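Side-chain contacts in fusolin (Unidentified entomopoxvirus, PDB 4YN2), which forms the crystalline spindles of an insect poxvirus that enhance virulence, and probably attacks chitin as a lytic polysaccharide monooxygenase does: residues R10-R13 against C14-E17; S50-D53 against A54-A58; R162-W165 against G166-D169; T258-Y261 against N262-V265. One frame throughout, in Å; residues are numbered along the deposited sequence.

Interaction 1: R10-R13 against C14-E17; sequences RQRR and CSME
S15 OG accepts from R12 NH1 over 3.0 Å with an N-H...O angle of 159°, the hydroxyl lying at the edge of the guanidinium and in its plane. The single proton of S15 OG has two acceptors within reach, R12 O at 2.9 Å and the carboxylate of D65, which hydrogen-bonds to the hydroxyl from outside the helix. The S15 hydroxyl is folded back between its own backbone N and carbonyl carbon (chi1 68°), which brings it onto the preceding turn. A bend at chi2 (64°) brings the R12 guanidinium alongside S15 and M16. M16 CG then comes over one face of that group, 3.2 Å from R12 NH1, the two side chains crossing at about a right angle. The backbone bonds of this turn are C14 N to R10 O, S15 N to Q11 O at 2.9 Å, and a weak one from M16 N to R12 O at 3.3 Å. One water donates to R13 O and, at 2.7 Å, to E17 OE2, a carboxylate oxygen that also accepts from the D30 backbone N; the water lies over one face of the R13 guanidinium. R13 itself forms a salt bridge with D30, and C14 is tied to C33 by a disulfide. D65 is only a long, weak ion-pair partner of R12, and would at most modestly favour the arginine's positive charge.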
loop_
_atom_site.group_PDB
_atom_site.type_symbol
_atom_site.label_atom_id
_atom_site.label_comp_id
_atom_site.label_asym_id
_atom_site.label_seq_id
_atom_site.Cartn_x
_atom_site.Cartn_y
_atom_site.Cartn_z
ATOM N N ARG A 10 -4.368 2.298 -0.631
ATOM C CA ARG A 10 -4.648 1.756 0.695
ATOM C C ARG A 10 -6.016 2.238 1.193
ATOM O O ARG A 10 -6.836 1.417 1.591
ATOM C CB ARG A 10 -3.554 2.197 1.668
ATOM C CG ARG A 10 -3.693 1.617 3.061
ATOM C CD ARG A 10 -2.610 2.132 3.963
ATOM N NE ARG A 10 -1.311 1.521 3.703
ATOM C CZ ARG A 10 -0.208 1.776 4.402
ATOM N NH1 ARG A 10 -0.233 2.645 5.409
ATOM N NH2 ARG A 10 0.933 1.170 4.096
ATOM N N GLN A 11 -6.258 3.562 1.154
ATOM C CA GLN A 11 -7.516 4.123 1.653
ATOM C C GLN A 11 -8.711 3.727 0.770
ATOM O O GLN A 11 -9.828 3.663 1.281
ATOM C CB GLN A 11 -7.454 5.654 1.842
ATOM C CG GLN A 11 -7.717 6.539 0.615
ATOM C CD GLN A 11 -6.637 6.526 -0.427
ATOM O OE1 GLN A 11 -5.499 6.101 -0.192
ATOM N NE2 GLN A 11 -6.977 7.006 -1.605
ATOM N N ARG A 12 -8.497 3.470 -0.525
ATOM C CA ARG A 12 -9.587 3.074 -1.413
ATOM C C ARG A 12 -10.001 1.644 -1.090
ATOM O O ARG A 12 -11.195 1.344 -1.047
ATOM C CB ARG A 12 -9.228 3.239 -2.902
ATOM C CG ARG A 12 -10.299 2.735 -3.873
ATOM C CD ARG A 12 -11.598 3.503 -3.792
ATOM N NE ARG A 12 -12.623 2.927 -4.674
ATOM C CZ ARG A 12 -13.849 2.532 -4.317
ATOM N NH1 ARG A 12 -14.259 2.654 -3.054
ATOM N NH2 ARG A 12 -14.678 2.019 -5.219
ATOM N N ARG A 13 -9.031 0.780 -0.806
ATOM C CA ARG A 13 -9.324 -0.579 -0.390
ATOM C C ARG A 13 -10.160 -0.565 0.909
ATOM O O ARG A 13 -11.117 -1.334 1.038
ATOM C CB ARG A 13 -8.039 -1.370 -0.209
ATOM C CG ARG A 13 -8.324 -2.758 0.297
ATOM C CD ARG A 13 -7.167 -3.695 0.129
ATOM N NE ARG A 13 -7.545 -5.008 0.650
ATOM C CZ ARG A 13 -7.600 -5.329 1.933
ATOM N NH1 ARG A 13 -7.256 -4.448 2.860
ATOM N NH2 ARG A 13 -7.976 -6.550 2.301
ATOM N N CYS A 14 -9.817 0.335 1.843
ATOM C CA CYS A 14 -10.579 0.509 3.081
ATOM C C CYS A 14 -11.994 1.035 2.814
ATOM O O CYS A 14 -12.912 0.620 3.498
ATOM C CB CYS A 14 -9.847 1.448 4.031
ATOM S SG CYS A 14 -8.266 0.815 4.645
ATOM N N SER A 15 -12.166 1.985 1.879
ATOM C CA SER A 15 -13.482 2.585 1.637
ATOM C C SER A 15 -14.468 1.646 0.943
ATOM O O SER A 15 -15.648 1.963 0.915
ATOM C CB SER A 15 -13.356 3.865 0.828
ATOM O OG SER A 15 -12.932 3.567 -0.487
ATOM N N MET A 16 -14.019 0.517 0.393
ATOM C CA MET A 16 -14.927 -0.468 -0.202
ATOM C C MET A 16 -15.522 -1.385 0.879
ATOM O O MET A 16 -16.422 -2.155 0.576
ATOM C CB MET A 16 -14.198 -1.300 -1.258
ATOM C CG MET A 16 -13.753 -0.461 -2.448
ATOM S SD MET A 16 -12.897 -1.347 -3.768
ATOM C CE MET A 16 -11.890 -2.386 -2.861
ATOM N N GLU A 17 -15.026 -1.304 2.126
ATOM C CA GLU A 17 -15.531 -2.090 3.259
ATOM C C GLU A 17 -16.841 -1.521 3.812
ATOM O O GLU A 17 -17.164 -0.363 3.560
ATOM C CB GLU A 17 -14.485 -2.096 4.384
ATOM C CG GLU A 17 -13.220 -2.855 4.024
ATOM C CD GLU A 17 -13.207 -4.306 4.468
ATOM O OE1 GLU A 17 -14.284 -4.853 4.794
ATOM O OE2 GLU A 17 -12.100 -4.872 4.576
HETATM O O HOH W 1 -10.496 -4.002 2.622
#

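Interaction 2: S50-D53 against A54-A58; sequences STTD and AISAA
Residues 51 to 58 run as the first turns of helix 51-63, with S50 at the N-cap position. Successive i to i+4 backbone bonds join the two segments, from A54 N to S50 O, I55 N to T51 O, S56 N to T52 O and A57 N to D53 O. The first of them, A54 N to S50 O, is 3.2 Å long, and I55 N to T51 O is shorter at 2.9 Å. Onto this regular backbone S56 adds a second bond. Its hydroxyl lies beside its own backbone N, with chi1 at -64°, and from there S56 OG donates back to T52 O over 3.0 Å. The amide N and the hydroxyl of S56 reach that carbonyl oxygen from opposite faces of its plane, the hydroxyl tilted 31° from it. On another side of the helix the methyls of T51 and I55 meet, T51 CG2 lying 3.7 Å from I55 CD1 as the two side chains cross obliquely. I55 CG1 also packs on the carbonyl oxygen of T51, 3.3 Å from T51 O. Both of these side chains rest on Y41 of helix 31-48, and A57 touches V44 of the same helix. D53 also reaches T48 of that helix and, with A57, the loop residue W99. The small A54 and A57 side chains are buried. The chemistry is thus divided by side: T51, D53, I55 and A57 lie against helix 31-48, whereas the exposed S56 satisfies its hydroxyl proton within its own helix, giving T52 O two donors.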
loop_
_atom_site.group_PDB
_atom_site.type_symbol
_atom_site.label_atom_id
_atom_site.label_comp_id
_atom_site.label_asym_id
_atom_site.label_seq_id
_atom_site.Cartn_x
_atom_site.Cartn_y
_atom_site.Cartn_z
ATOM N N SER A 50 -17.340 12.470 22.809
ATOM C CA SER A 50 -18.570 12.437 22.026
ATOM C C SER A 50 -18.499 11.303 21.003
ATOM O O SER A 50 -17.608 11.304 20.149
ATOM C CB SER A 50 -18.772 13.774 21.320
ATOM O OG SER A 50 -19.947 13.778 20.522
ATOM N N THR A 51 -19.426 10.338 21.096
ATOM C CA THR A 51 -19.473 9.194 20.188
ATOM C C THR A 51 -19.818 9.650 18.761
ATOM O O THR A 51 -19.236 9.118 17.825
ATOM C CB THR A 51 -20.464 8.143 20.705
ATOM O OG1 THR A 51 -19.976 7.645 21.949
ATOM C CG2 THR A 51 -20.653 6.981 19.741
ATOM N N THR A 52 -20.753 10.619 18.595
ATOM C CA THR A 52 -21.155 11.115 17.273
ATOM C C THR A 52 -19.941 11.686 16.519
ATOM O O THR A 52 -19.808 11.439 15.322
ATOM C CB THR A 52 -22.286 12.148 17.388
ATOM O OG1 THR A 52 -23.466 11.472 17.818
ATOM C CG2 THR A 52 -22.575 12.859 16.070
ATOM N N ASP A 53 -19.072 12.438 17.217
ATOM C CA ASP A 53 -17.860 13.006 16.621
ATOM C C ASP A 53 -16.871 11.902 16.259
ATOM O O ASP A 53 -16.242 11.978 15.206
ATOM C CB ASP A 53 -17.186 13.998 17.579
ATOM C CG ASP A 53 -18.005 15.241 17.883
ATOM O OD1 ASP A 53 -18.968 15.520 17.131
ATOM O OD2 ASP A 53 -17.671 15.944 18.856
ATOM N N ALA A 54 -16.741 10.880 17.125
ATOM C CA ALA A 54 -15.857 9.740 16.892
ATOM C C ALA A 54 -16.279 8.979 15.634
ATOM O O ALA A 54 -15.440 8.722 14.778
ATOM C CB ALA A 54 -15.863 8.810 18.099
ATOM N N ILE A 55 -17.594 8.715 15.487
ATOM C CA ILE A 55 -18.149 8.043 14.306
ATOM C C ILE A 55 -17.906 8.886 13.055
ATOM O O ILE A 55 -17.443 8.361 12.052
ATOM C CB ILE A 55 -19.672 7.761 14.449
ATOM C CG1 ILE A 55 -19.978 6.797 15.603
ATOM C CG2 ILE A 55 -20.243 7.221 13.128
ATOM C CD1 ILE A 55 -21.497 6.867 16.091
ATOM N N SER A 56 -18.246 10.180 13.108
ATOM C CA SER A 56 -18.110 11.064 11.956
ATOM C C SER A 56 -16.654 11.212 11.502
ATOM O O SER A 56 -16.407 11.242 10.300
ATOM C CB SER A 56 -18.686 12.441 12.263
ATOM O OG SER A 56 -20.082 12.345 12.500
ATOM N N ALA A 57 -15.709 11.337 12.454
ATOM C CA ALA A 57 -14.286 11.459 12.119
ATOM C C ALA A 57 -13.759 10.186 11.456
ATOM O O ALA A 57 -13.062 10.268 10.447
ATOM C CB ALA A 57 -13.478 11.759 13.358
ATOM N N ALA A 58 -14.111 9.026 12.005
ATOM C CA ALA A 58 -13.695 7.718 11.487
ATOM C C ALA A 58 -14.317 7.444 10.106
ATOM O O ALA A 58 -13.631 6.959 9.207
ATOM C CB ALA A 58 -14.086 6.629 12.473
#

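Interaction 3: R162-W165 against G166-D169; sequences RVVW and GNLD
A short 3-10 turn at W165 and G166 leads the loop after strand 145-152 into strand 168-174, and the side-chain amide of N167 ties this turn back to the residues before it. N167 ND2 donates to R162 O over 2.9 Å, in the carbonyl plane and at a nearly straight 167°. The other end of the amide, N167 OD1, accepts from V164 N, also at 2.9 Å. Both ends of the group are therefore used, which fixes its rotation. N167 CG stands between its own backbone N and carbonyl carbon (chi1 62°), a placement that directs the amide back to residues 162-164, where V164 CG2 packs 3.5 Å from N167 OD1. Backbone bonds close the turn itself: N167 N to V164 O at 3.1 Å and L168 N to W165 O at 3.3 Å. Separately, L168 crosses V163 at about a right angle, V163 CG1 lying 3.9 Å from L168 CD2, and L168 CD1 comes obliquely to the W165 ring. L168 also touches Y150 and T152 of strand 145-152 and Y209 of strand 206-214, while W165 meets Y150 and Y209 edge-to-face and lies against I82 and T83 of helix 79-86.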
loop_
_atom_site.group_PDB
_atom_site.type_symbol
_atom_site.label_atom_id
_atom_site.label_comp_id
_atom_site.label_asym_id
_atom_site.label_seq_id
_atom_site.Cartn_x
_atom_site.Cartn_y
_atom_site.Cartn_z
ATOM N N ARG A 162 6.933 3.607 9.550
ATOM C CA ARG A 162 6.096 4.605 8.907
ATOM C C ARG A 162 6.713 4.904 7.573
ATOM O O ARG A 162 7.941 4.835 7.441
ATOM C CB ARG A 162 6.024 5.886 9.739
ATOM C CG ARG A 162 5.234 5.706 11.009
ATOM C CD ARG A 162 3.780 6.000 10.795
ATOM N NE ARG A 162 2.995 5.656 11.984
ATOM C CZ ARG A 162 1.869 6.255 12.363
ATOM N NH1 ARG A 162 1.364 7.260 11.650
ATOM N NH2 ARG A 162 1.245 5.865 13.466
ATOM N N VAL A 163 5.883 5.275 6.604
ATOM C CA VAL A 163 6.339 5.754 5.309
ATOM C C VAL A 163 6.667 7.215 5.530
ATOM O O VAL A 163 5.788 7.983 5.917
ATOM C CB VAL A 163 5.283 5.549 4.199
ATOM C CG1 VAL A 163 5.704 6.245 2.906
ATOM C CG2 VAL A 163 5.027 4.063 3.949
ATOM N N VAL A 164 7.915 7.595 5.303
ATOM C CA VAL A 164 8.399 8.954 5.522
ATOM C C VAL A 164 9.257 9.345 4.344
ATOM O O VAL A 164 9.733 8.467 3.639
ATOM C CB VAL A 164 9.167 9.075 6.873
ATOM C CG1 VAL A 164 8.252 8.770 8.045
ATOM C CG2 VAL A 164 10.397 8.170 6.929
ATOM N N TRP A 165 9.503 10.635 4.145
ATOM C CA TRP A 165 10.319 11.067 3.015
ATOM C C TRP A 165 11.729 10.463 3.065
ATOM O O TRP A 165 12.268 10.092 2.010
ATOM C CB TRP A 165 10.393 12.592 2.938
ATOM C CG TRP A 165 9.084 13.217 2.563
ATOM C CD1 TRP A 165 8.241 13.910 3.378
ATOM C CD2 TRP A 165 8.413 13.085 1.309
ATOM N NE1 TRP A 165 7.125 14.303 2.675
ATOM C CE2 TRP A 165 7.186 13.774 1.413
ATOM C CE3 TRP A 165 8.708 12.414 0.116
ATOM C CZ2 TRP A 165 6.297 13.881 0.340
ATOM C CZ3 TRP A 165 7.827 12.524 -0.944
ATOM C CH2 TRP A 165 6.632 13.239 -0.822
ATOM N N GLY A 166 12.239 10.250 4.283
ATOM C CA GLY A 166 13.551 9.666 4.510
ATOM C C GLY A 166 13.710 8.222 4.089
ATOM O O GLY A 166 14.846 7.775 3.931
ATOM N N ASN A 167 12.601 7.454 3.931
ATOM C CA ASN A 167 12.714 6.062 3.494
ATOM C C ASN A 167 11.991 5.847 2.160
ATOM O O ASN A 167 11.682 4.706 1.807
ATOM C CB ASN A 167 12.269 5.063 4.572
ATOM C CG ASN A 167 10.832 5.145 5.012
ATOM O OD1 ASN A 167 9.994 5.792 4.398
ATOM N ND2 ASN A 167 10.523 4.492 6.102
ATOM N N LEU A 168 11.822 6.928 1.378
ATOM C CA LEU A 168 11.229 6.891 0.047
ATOM C C LEU A 168 12.252 7.286 -1.003
ATOM O O LEU A 168 13.019 8.215 -0.783
ATOM C CB LEU A 168 10.030 7.852 -0.051
ATOM C CG LEU A 168 8.714 7.405 0.563
ATOM C CD1 LEU A 168 7.691 8.514 0.425
ATOM C CD2 LEU A 168 8.222 6.095 -0.053
ATOM N N ASP A 169 12.210 6.615 -2.162
ATOM C CA ASP A 169 13.057 6.876 -3.328
ATOM C C ASP A 169 12.186 7.277 -4.505
ATOM O O ASP A 169 11.264 6.525 -4.815
ATOM C CB ASP A 169 13.820 5.607 -3.725
ATOM C CG ASP A 169 14.906 5.164 -2.781
ATOM O OD1 ASP A 169 15.548 6.037 -2.169
ATOM O OD2 ASP A 169 15.163 3.953 -2.709
#

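Interaction 4: T258-Y261 against N262-V265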
loop_
_atom_site.group_PDB
_atom_site.type_symbol
_atom_site.label_atom_id
_atom_site.label_comp_id
_atom_site.label_asym_id
_atom_site.label_seq_id
_atom_site.Cartn_x
_atom_site.Cartn_y
_atom_site.Cartn_z
ATOM N N THR A 258 4.031 -42.982 -4.773
ATOM C CA THR A 258 3.200 -41.941 -4.165
ATOM C C THR A 258 3.184 -42.119 -2.640
ATOM O O THR A 258 2.481 -41.387 -1.957
ATOM C CB THR A 258 1.780 -41.995 -4.729
ATOM O OG1 THR A 258 1.232 -43.296 -4.491
ATOM C CG2 THR A 258 1.747 -41.689 -6.199
ATOM N N PHE A 259 3.942 -43.095 -2.106
ATOM C CA PHE A 259 4.011 -43.365 -0.671
ATOM C C PHE A 259 4.718 -42.217 0.044
ATOM O O PHE A 259 5.683 -41.678 -0.491
ATOM C CB PHE A 259 4.771 -44.679 -0.434
ATOM C CG PHE A 259 4.696 -45.252 0.962
ATOM C CD1 PHE A 259 5.623 -44.894 1.927
ATOM C CD2 PHE A 259 3.751 -46.214 1.284
ATOM C CE1 PHE A 259 5.589 -45.474 3.202
ATOM C CE2 PHE A 259 3.746 -46.824 2.543
ATOM C CZ PHE A 259 4.682 -46.467 3.485
ATOM N N ASN A 260 4.244 -41.837 1.236
ATOM C CA ASN A 260 4.882 -40.766 2.004
ATOM C C ASN A 260 6.177 -41.320 2.592
ATOM O O ASN A 260 6.179 -41.902 3.672
ATOM C CB ASN A 260 3.932 -40.224 3.090
ATOM C CG ASN A 260 4.415 -38.957 3.765
ATOM O OD1 ASN A 260 5.336 -38.271 3.301
ATOM N ND2 ASN A 260 3.764 -38.586 4.856
ATOM N N TYR A 261 7.273 -41.192 1.835
ATOM C CA TYR A 261 8.587 -41.709 2.228
ATOM C C TYR A 261 8.967 -41.364 3.668
ATOM O O TYR A 261 8.987 -40.192 4.022
ATOM C CB TYR A 261 9.672 -41.155 1.300
ATOM C CG TYR A 261 11.042 -41.682 1.647
ATOM C CD1 TYR A 261 11.347 -43.025 1.494
ATOM C CD2 TYR A 261 12.028 -40.842 2.153
ATOM C CE1 TYR A 261 12.601 -43.524 1.817
ATOM C CE2 TYR A 261 13.283 -41.337 2.508
ATOM C CZ TYR A 261 13.570 -42.680 2.321
ATOM O OH TYR A 261 14.795 -43.217 2.619
ATOM N N ASN A 262 9.305 -42.379 4.477
ATOM C CA ASN A 262 9.754 -42.229 5.861
ATOM C C ASN A 262 8.743 -41.485 6.757
ATOM O O ASN A 262 9.136 -40.829 7.723
ATOM C CB ASN A 262 11.164 -41.572 5.919
ATOM C CG ASN A 262 12.269 -42.572 5.707
ATOM O OD1 ASN A 262 12.040 -43.775 5.502
ATOM N ND2 ASN A 262 13.497 -42.111 5.776
ATOM N N GLU A 263 7.433 -41.691 6.517
ATOM C CA GLU A 263 6.416 -41.162 7.428
ATOM C C GLU A 263 6.626 -41.848 8.788
ATOM O O GLU A 263 6.844 -43.064 8.837
ATOM C CB GLU A 263 5.001 -41.414 6.890
ATOM C CG GLU A 263 3.890 -41.039 7.863
ATOM C CD GLU A 263 2.489 -41.044 7.286
ATOM O OE1 GLU A 263 2.340 -40.759 6.077
ATOM O OE2 GLU A 263 1.533 -41.313 8.047
ATOM N N GLY A 264 6.657 -41.052 9.853
ATOM C CA GLY A 264 6.913 -41.544 11.201
ATOM C C GLY A 264 8.316 -41.251 11.678
ATOM O O GLY A 264 8.562 -41.262 12.884
ATOM N N VAL A 265 9.279 -41.052 10.748
ATOM C CA VAL A 265 10.655 -40.747 11.135
ATOM C C VAL A 265 10.720 -39.251 11.445
ATOM O O VAL A 265 10.330 -38.470 10.579
ATOM C CB VAL A 265 11.671 -41.134 10.021
ATOM C CG1 VAL A 265 13.104 -40.756 10.417
ATOM C CG2 VAL A 265 11.584 -42.619 9.685
#
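N260 and E263 join through their side chains: N260 ND2 donates to E263 OE1 over 2.9 Å, with an N-H...O angle of 153°. The amide meets the oxygen from above the carboxylate plane, and the two flat groups stand 64° apart. Both side chains place CG anti to the backbone N, and they cross at about a right angle, with N260 CB only 3.4 Å from E263 OE1. Next to them Y261 and N262 run side by side. The N262 amide stacks over one face of the Y261 ring, its plane 20° from that of the ring, with N262 ND2 3.4 Å from Y261 CE2. N262 CB makes a CH-pi contact with the same ring, 4.1 Å from the centroid of the Y261 ring. The backbone turns are consistent with these pairings: E263 N donates to N260 O at 3.1 Å, and V265 N to N262 O at 3.0 Å. G264 carries a positive phi that suits a glycine in the second turn. The four residues that touch, N260 to E263, are all exposed, in the long segment between strand 220-231 and helix 271-280. The arrangement is that of two overlapping type II beta turns, N260 to E263 and N262 to V265, the first reinforced by a bond between its end residues.

How the interactions relate
The four contacts follow one another along the chain, each between neighbouring residues. Interactions 1, 2 and 3 fall within the part of the chain related to lytic polysaccharide monooxygenases. Interaction 1, on helix 10-15, has its centre about 19 Å from that of interaction 2 on helix 51-63 and about 22 Å from that of interaction 3, which leads into strand 168-174 of the mixed sheet; the nearest atoms of interactions 1 and 3 are about 5 Å apart. Interaction 4 lies apart in the C-terminal extension, about 46 to 59 Å from the others between centres. It shapes an extended arm, most of whose residues here touch crystal neighbours, as some in interactions 1 and 3 do, consistent with a part in spindle packing.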